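Local coordinates for protein uridylate kinase (Archaeoglobus fulgidus, PDB 2IJ9) that probably catalyses the reversible, ATP-dependent phosphorylation of UMP to UDP in de novo pyrimidine nucleotide synthesis, at residues L158-S170 against V178-R190. The protein carries 1 engineered substitution. Residues are numbered along the deposited sequence; the frame is centred on the assembly and turned at random.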
loop_
_atom_site.group_PDB
_atom_site.type_symbol
_atom_site.label_atom_id
_atom_site.label_comp_id
_atom_site.label_asym_id
_atom_site.label_seq_id
_atom_site.Cartn_x
_atom_site.Cartn_y
_atom_site.Cartn_z
ATOM N N LEU B 158 19.978 -24.570 18.754
ATOM C CA LEU B 158 18.973 -25.115 19.683
ATOM C C LEU B 158 18.645 -26.551 19.326
ATOM O O LEU B 158 18.856 -26.984 18.191
ATOM C CB LEU B 158 17.656 -24.320 19.637
ATOM C CG LEU B 158 17.416 -23.066 20.489
ATOM C CD1 LEU B 158 15.965 -22.584 20.360
ATOM C CD2 LEU B 158 17.768 -23.324 21.948
ATOM N N SER B 159 18.117 -27.285 20.299
ATOM C CA SER B 159 17.503 -28.566 20.019
ATOM C C SER B 159 16.044 -28.248 19.786
ATOM O O SER B 159 15.541 -27.262 20.330
ATOM C CB SER B 159 17.590 -29.486 21.221
ATOM O OG SER B 159 16.435 -29.319 22.032
ATOM N N PRO B 160 15.365 -29.065 18.964
ATOM C CA PRO B 160 13.908 -29.098 18.867
ATOM C C PRO B 160 13.212 -28.937 20.227
ATOM O O PRO B 160 12.411 -28.009 20.400
ATOM C CB PRO B 160 13.625 -30.498 18.294
ATOM C CG PRO B 160 14.944 -31.038 17.802
ATOM C CD PRO B 160 15.995 -29.991 18.007
ATOM N N GLN B 161 13.537 -29.817 21.177
ATOM C CA GLN B 161 12.920 -29.810 22.512
ATOM C C GLN B 161 13.082 -28.459 23.196
ATOM O O GLN B 161 12.135 -27.942 23.805
ATOM C CB GLN B 161 13.508 -30.909 23.405
ATOM C CG GLN B 161 13.080 -32.329 23.057
ATOM C CD GLN B 161 13.884 -32.934 21.913
ATOM O OE1 GLN B 161 14.887 -32.371 21.469
ATOM N NE2 GLN B 161 13.440 -34.088 21.428
ATOM N N GLN B 162 14.285 -27.899 23.087
ATOM C CA GLN B 162 14.574 -26.575 23.615
ATOM C C GLN B 162 13.623 -25.542 23.006
ATOM O O GLN B 162 12.940 -24.805 23.740
ATOM C CB GLN B 162 16.025 -26.187 23.325
ATOM C CG GLN B 162 17.085 -27.004 24.055
ATOM C CD GLN B 162 18.491 -26.525 23.724
ATOM O OE1 GLN B 162 19.165 -27.079 22.856
ATOM N NE2 GLN B 162 18.931 -25.470 24.403
ATOM N N LEU B 163 13.580 -25.513 21.670
ATOM C CA LEU B 163 12.712 -24.601 20.920
ATOM C C LEU B 163 11.263 -24.743 21.345
ATOM O O LEU B 163 10.570 -23.743 21.532
ATOM C CB LEU B 163 12.826 -24.828 19.410
ATOM C CG LEU B 163 11.745 -24.122 18.578
ATOM C CD1 LEU B 163 11.904 -22.588 18.601
ATOM C CD2 LEU B 163 11.687 -24.667 17.149
ATOM N N VAL B 164 10.808 -25.982 21.498
ATOM C CA VAL B 164 9.454 -26.210 21.965
ATOM C C VAL B 164 9.229 -25.475 23.291
ATOM O O VAL B 164 8.343 -24.615 23.384
ATOM C CB VAL B 164 9.109 -27.718 22.059
ATOM C CG1 VAL B 164 7.703 -27.921 22.645
ATOM C CG2 VAL B 164 9.209 -28.372 20.676
ATOM N N GLU B 165 10.071 -25.774 24.282
ATOM C CA GLU B 165 10.012 -25.115 25.591
ATOM C C GLU B 165 9.988 -23.594 25.490
ATOM O O GLU B 165 9.179 -22.932 26.141
ATOM C CB GLU B 165 11.193 -25.540 26.458
ATOM C CG GLU B 165 10.982 -26.848 27.200
ATOM C CD GLU B 165 11.707 -26.887 28.538
ATOM O OE1 GLU B 165 12.823 -26.330 28.641
ATOM O OE2 GLU B 165 11.157 -27.477 29.490
ATOM N N ILE B 166 10.871 -23.058 24.656
ATOM C CA ILE B 166 10.999 -21.624 24.460
ATOM C C ILE B 166 9.688 -20.980 24.003
ATOM O O ILE B 166 9.342 -19.889 24.457
ATOM C CB ILE B 166 12.161 -21.314 23.485
ATOM C CG1 ILE B 166 13.089 -20.263 24.067
ATOM C CG2 ILE B 166 11.673 -20.882 22.095
ATOM C CD1 ILE B 166 14.465 -20.376 23.486
ATOM N N VAL B 167 8.959 -21.662 23.120
ATOM C CA VAL B 167 7.674 -21.155 22.639
ATOM C C VAL B 167 6.515 -21.941 23.253
ATOM O O VAL B 167 5.451 -22.081 22.644
ATOM C CB VAL B 167 7.560 -21.116 21.069
ATOM C CG1 VAL B 167 7.850 -19.720 20.528
ATOM C CG2 VAL B 167 8.450 -22.154 20.409
ATOM N N SER B 168 6.727 -22.459 24.457
ATOM C CA SER B 168 5.683 -23.193 25.161
ATOM C C SER B 168 5.283 -22.373 26.358
ATOM O O SER B 168 4.281 -22.655 27.036
ATOM C CB SER B 168 6.210 -24.539 25.632
ATOM O OG SER B 168 5.143 -25.435 25.858
ATOM N N ARG B 169 6.145 -21.385 26.606
ATOM C CA ARG B 169 6.025 -20.427 27.682
ATOM C C ARG B 169 6.030 -19.025 27.105
ATOM O O ARG B 169 7.063 -18.536 26.635
ATOM C CB ARG B 169 7.168 -20.595 28.687
ATOM C CG ARG B 169 6.910 -21.670 29.735
ATOM C CD ARG B 169 5.551 -21.476 30.420
ATOM N NE ARG B 169 5.278 -22.517 31.410
ATOM C CZ ARG B 169 5.376 -22.355 32.729
ATOM N NH1 ARG B 169 5.734 -21.183 33.243
ATOM N NH2 ARG B 169 5.106 -23.371 33.539
ATOM N N SER B 170 4.842 -18.420 27.122
ATOM C CA SER B 170 4.590 -17.023 26.768
ATOM C C SER B 170 3.143 -16.686 27.167
ATOM O O SER B 170 2.832 -16.646 28.364
ATOM C CB SER B 170 4.845 -16.754 25.280
ATOM O OG SER B 170 4.491 -17.874 24.492
ATOM N N VAL B 178 6.840 -14.037 18.873
ATOM C CA VAL B 178 5.585 -14.182 18.130
ATOM C C VAL B 178 5.804 -15.042 16.879
ATOM O O VAL B 178 4.856 -15.586 16.309
ATOM C CB VAL B 178 4.921 -12.811 17.771
ATOM C CG1 VAL B 178 3.990 -12.349 18.896
ATOM C CG2 VAL B 178 5.972 -11.742 17.421
ATOM N N VAL B 179 7.066 -15.164 16.471
ATOM C CA VAL B 179 7.449 -16.129 15.451
ATOM C C VAL B 179 8.339 -17.103 16.201
ATOM O O VAL B 179 8.664 -16.825 17.339
ATOM C CB VAL B 179 8.274 -15.446 14.334
ATOM C CG1 VAL B 179 7.376 -15.051 13.180
ATOM C CG2 VAL B 179 9.028 -14.211 14.865
ATOM N N ILE B 180 8.692 -18.286 15.713
ATOM C CA ILE B 180 7.929 -19.362 15.128
ATOM C C ILE B 180 6.711 -19.783 15.982
ATOM O O ILE B 180 6.644 -19.502 17.180
ATOM C CB ILE B 180 8.927 -20.557 15.101
ATOM C CG1 ILE B 180 8.752 -21.456 13.873
ATOM C CG2 ILE B 180 8.936 -21.326 16.445
ATOM C CD1 ILE B 180 10.071 -22.081 13.385
ATOM N N ASP B 181 5.760 -20.469 15.346
ATOM C CA ASP B 181 4.537 -20.958 15.996
ATOM C C ASP B 181 4.853 -22.168 16.877
ATOM O O ASP B 181 5.835 -22.871 16.638
ATOM C CB ASP B 181 3.493 -21.317 14.918
ATOM C CG ASP B 181 2.124 -21.687 15.493
ATOM O OD1 ASP B 181 1.779 -21.232 16.610
ATOM O OD2 ASP B 181 1.384 -22.433 14.808
ATOM N N LEU B 182 4.028 -22.392 17.900
ATOM C CA LEU B 182 4.164 -23.544 18.791
ATOM C C LEU B 182 4.001 -24.858 18.030
ATOM O O LEU B 182 4.828 -25.767 18.170
ATOM C CB LEU B 182 3.136 -23.457 19.931
ATOM C CG LEU B 182 2.828 -24.694 20.789
ATOM C CD1 LEU B 182 4.012 -25.087 21.684
ATOM C CD2 LEU B 182 1.570 -24.462 21.619
ATOM N N LEU B 183 2.936 -24.943 17.229
ATOM C CA LEU B 183 2.642 -26.145 16.445
ATOM C C LEU B 183 3.713 -26.368 15.389
ATOM O O LEU B 183 4.043 -27.503 15.083
ATOM C CB LEU B 183 1.252 -26.078 15.802
ATOM C CG LEU B 183 0.069 -25.746 16.725
ATOM C CD1 LEU B 183 -1.236 -25.637 15.940
ATOM C CD2 LEU B 183 -0.066 -26.755 17.868
ATOM N N ALA B 184 4.258 -25.274 14.858
ATOM C CA ALA B 184 5.400 -25.333 13.945
ATOM C C ALA B 184 6.589 -26.030 14.609
ATOM O O ALA B 184 7.163 -26.966 14.044
ATOM C CB ALA B 184 5.795 -23.934 13.485
ATOM N N ALA B 185 6.925 -25.575 15.817
ATOM C CA ALA B 185 8.019 -26.131 16.627
ATOM C C ALA B 185 7.800 -27.600 16.976
ATOM O O ALA B 185 8.693 -28.425 16.779
ATOM C CB ALA B 185 8.204 -25.309 17.900
ATOM N N LYS B 186 6.613 -27.909 17.500
ATOM C CA LYS B 186 6.195 -29.290 17.743
ATOM C C LYS B 186 6.383 -30.137 16.487
ATOM O O LYS B 186 6.992 -31.209 16.545
ATOM C CB LYS B 186 4.733 -29.340 18.196
ATOM C CG LYS B 186 4.512 -28.885 19.632
ATOM C CD LYS B 186 3.123 -28.287 19.841
ATOM C CE LYS B 186 2.014 -29.336 19.807
ATOM N NZ LYS B 186 2.135 -30.350 20.892
ATOM N N ILE B 187 5.875 -29.634 15.356
ATOM C CA ILE B 187 6.047 -30.286 14.062
ATOM C C ILE B 187 7.529 -30.432 13.705
ATOM O O ILE B 187 7.947 -31.501 13.250
ATOM C CB ILE B 187 5.260 -29.579 12.937
ATOM C CG1 ILE B 187 3.756 -29.673 13.215
ATOM C CG2 ILE B 187 5.551 -30.229 11.577
ATOM C CD1 ILE B 187 2.905 -28.587 12.542
ATOM N N ILE B 188 8.328 -29.395 13.951
ATOM C CA ILE B 188 9.772 -29.490 13.700
ATOM C C ILE B 188 10.437 -30.580 14.547
ATOM O O ILE B 188 11.357 -31.276 14.072
ATOM C CB ILE B 188 10.505 -28.172 13.959
ATOM C CG1 ILE B 188 9.891 -27.053 13.134
ATOM C CG2 ILE B 188 11.976 -28.323 13.606
ATOM C CD1 ILE B 188 10.278 -25.674 13.599
ATOM N N GLU B 189 9.968 -30.722 15.788
ATOM C CA GLU B 189 10.494 -31.734 16.704
ATOM C C GLU B 189 10.190 -33.139 16.210
ATOM O O GLU B 189 11.086 -33.983 16.162
ATOM C CB GLU B 189 9.965 -31.550 18.131
ATOM C CG GLU B 189 10.665 -32.451 19.144
ATOM C CD GLU B 189 9.995 -32.472 20.502
ATOM O OE1 GLU B 189 9.112 -31.630 20.753
ATOM O OE2 GLU B 189 10.356 -33.335 21.329
ATOM N N ARG B 190 8.932 -33.373 15.834
ATOM C CA ARG B 190 8.509 -34.651 15.254
ATOM C C ARG B 190 9.293 -34.986 13.996
ATOM O O ARG B 190 9.782 -36.100 13.849
ATOM C CB ARG B 190 7.013 -34.642 14.943
ATOM C CG ARG B 190 6.141 -34.941 16.143
ATOM C CD ARG B 190 4.710 -35.279 15.731
ATOM N NE ARG B 190 3.768 -34.210 16.057
ATOM C CZ ARG B 190 2.472 -34.399 16.297
ATOM N NH1 ARG B 190 1.949 -35.621 16.250
ATOM N NH2 ARG B 190 1.695 -33.366 16.593
#
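Leu163 packs on the methyl of Ala185 where helices 160-166 and 182-190 run antiparallel, their axes coming within 8.8 Å. Alanine suits that spot because a single methyl lets the neighbouring helix come near: Leu163 CD2 lies 3.6 Å from Ala185 CB. A chi1 of 168° swings Leu163 CG away from the backbone N and toward the other helix, where CD2 also meets Ile188 CD1 and CD1 reaches Ile180 CG2 at 3.9 Å. Val167, first residue past its helix, sets CG1 3.6 Å from Ile180 O. Ile218 and Val197 of the sheet back this aliphatic inner side.

The solvent side is looser and mixed, aliphatic Pro160, Val164 and Leu182 lying beside polar ends. Extended Glu189 lays its CG 3.6 Å from Pro160 CB and crosses Val164 at about a right angle, OE1 toward CG2; Glu189 OE2 comes 3.2 Å from Gln161 NE2, amide and carboxylate planes 72° apart. Shortening Glu189 to an alanine removes the carboxylate, and would probably leave Pro160 and Val164 less covered and the Gln161 amide without its polar neighbour. Proline fits the first helical turn, where no amide hydrogen is needed. The whole is an antiparallel helix pair packed on the C-terminal part of the central sheet of the amino acid kinase fold.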